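Local coordinates for Ig domain protein, group 2 domain protein (Shewanella frigidimarina, PDB 6BG8), which binds ice through this C-terminal DUF3494 domain, inhibiting ice-crystal growth, lowering the freezing point and holding its bacterium on ice, at residues Tyr99-Leu102 / Asn107-Ala110. Sequence-based numbering, arbitrary orientation.
Sequences YNFL and NPNA
The C-terminal end of helix 84-103 meets the Asx turn of the loop that follows it, through F101, N107 and P108. F101 reaches out from the helix with CG anti to the backbone N (chi1 -178°). This carries the far end of its ring to the loop. CE1 of F101 lies 3.8 Å from ND2 of N107. The ring and the amide plane are 76° apart, and the nitrogen comes in obliquely. Beside it, CZ of F101 touches CD of P108 at 4.1 Å, an apolar contact between ring carbons. No hydrogen bond crosses between 99-102 and 107-110, and the buried surface is small, 88 Å².

The Asx turn is closed by the amide of N107. Its OD1 accepts from the backbone N of N109 at 3.0 Å, with a nearly straight N-H...O angle of 167°. The donor is tilted from the carbonyl plane. The other end of the amide, ND2, donates to the backbone O of L4. N107 is buried, and both ends of its amide are thus bonded, which fixes how the group is turned beside F101.

In this domain the single long helix runs alongside a beta-solenoid, the fold of DUF3494 ice-binding proteins. L102 faces the solenoid, packing on I155, Y183 and F203, while F101 also touches P6 of the N-terminal segment. The loop then leads into strand 112-114. The contact lies away from the probable ice-binding motif.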
loop_
_atom_site.group_PDB
_atom_site.type_symbol
_atom_site.label_atom_id
_atom_site.label_comp_id
_atom_site.label_asym_id
_atom_site.label_seq_id
_atom_site.Cartn_x
_atom_site.Cartn_y
_atom_site.Cartn_z
ATOM N N TYR A 99 5.599 -8.076 -4.752
ATOM C CA TYR A 99 6.056 -8.409 -3.403
ATOM C C TYR A 99 7.402 -9.121 -3.463
ATOM O O TYR A 99 8.326 -8.803 -2.699
ATOM C CB TYR A 99 5.024 -9.274 -2.660
ATOM C CG TYR A 99 5.533 -9.681 -1.284
ATOM C CD1 TYR A 99 6.319 -10.819 -1.124
ATOM C CD2 TYR A 99 5.268 -8.907 -0.159
ATOM C CE1 TYR A 99 6.828 -11.175 0.103
ATOM C CE2 TYR A 99 5.772 -9.263 1.086
ATOM C CZ TYR A 99 6.553 -10.407 1.204
ATOM O OH TYR A 99 7.073 -10.802 2.415
ATOM N N ASN A 100 7.522 -10.097 -4.374
ATOM C CA ASN A 100 8.746 -10.883 -4.494
ATOM C C ASN A 100 9.923 -10.016 -4.919
ATOM O O ASN A 100 11.052 -10.228 -4.465
ATOM C CB ASN A 100 8.543 -12.015 -5.496
ATOM C CG ASN A 100 7.849 -13.221 -4.887
ATOM O OD1 ASN A 100 7.504 -13.233 -3.699
ATOM N ND2 ASN A 100 7.630 -14.241 -5.711
ATOM N N PHE A 101 9.682 -9.058 -5.816
ATOM C CA PHE A 101 10.730 -8.129 -6.220
ATOM C C PHE A 101 11.260 -7.373 -5.010
ATOM O O PHE A 101 12.477 -7.260 -4.809
ATOM C CB PHE A 101 10.173 -7.168 -7.276
ATOM C CG PHE A 101 11.174 -6.169 -7.811
ATOM C CD1 PHE A 101 11.623 -5.099 -7.038
ATOM C CD2 PHE A 101 11.628 -6.280 -9.119
ATOM C CE1 PHE A 101 12.542 -4.183 -7.551
ATOM C CE2 PHE A 101 12.542 -5.354 -9.639
ATOM C CZ PHE A 101 12.995 -4.312 -8.851
ATOM N N LEU A 102 10.351 -6.858 -4.181
ATOM C CA LEU A 102 10.759 -6.050 -3.039
ATOM C C LEU A 102 11.402 -6.901 -1.955
ATOM O O LEU A 102 12.288 -6.419 -1.238
ATOM C CB LEU A 102 9.553 -5.299 -2.483
ATOM C CG LEU A 102 9.034 -4.135 -3.329
ATOM C CD1 LEU A 102 7.695 -3.626 -2.790
ATOM C CD2 LEU A 102 10.057 -3.008 -3.369
ATOM N N ASN A 107 18.521 -5.526 -4.283
ATOM C CA ASN A 107 17.916 -4.846 -5.419
ATOM C C ASN A 107 18.842 -4.947 -6.635
ATOM O O ASN A 107 20.071 -4.933 -6.480
ATOM C CB ASN A 107 17.650 -3.381 -5.051
ATOM C CG ASN A 107 16.949 -2.615 -6.149
ATOM O OD1 ASN A 107 17.590 -2.079 -7.050
ATOM N ND2 ASN A 107 15.619 -2.552 -6.079
ATOM N N PRO A 108 18.300 -5.059 -7.851
ATOM C CA PRO A 108 19.177 -5.248 -9.021
ATOM C C PRO A 108 20.155 -4.108 -9.259
ATOM O O PRO A 108 21.230 -4.354 -9.822
ATOM C CB PRO A 108 18.181 -5.395 -10.181
ATOM C CG PRO A 108 16.949 -5.936 -9.542
ATOM C CD PRO A 108 16.881 -5.269 -8.195
ATOM N N ASN A 109 19.842 -2.881 -8.833
ATOM C CA ASN A 109 20.650 -1.717 -9.188
ATOM C C ASN A 109 21.215 -0.964 -7.992
ATOM O O ASN A 109 21.834 0.091 -8.184
ATOM C CB ASN A 109 19.832 -0.748 -10.046
ATOM C CG ASN A 109 19.582 -1.283 -11.429
ATOM O OD1 ASN A 109 20.190 -2.276 -11.828
ATOM N ND2 ASN A 109 18.697 -0.629 -12.177
ATOM N N ALA A 110 21.037 -1.461 -6.772
ATOM C CA ALA A 110 21.525 -0.726 -5.614
ATOM C C ALA A 110 21.948 -1.694 -4.527
ATOM O O ALA A 110 21.343 -2.754 -4.351
ATOM C CB ALA A 110 20.461 0.233 -5.063
#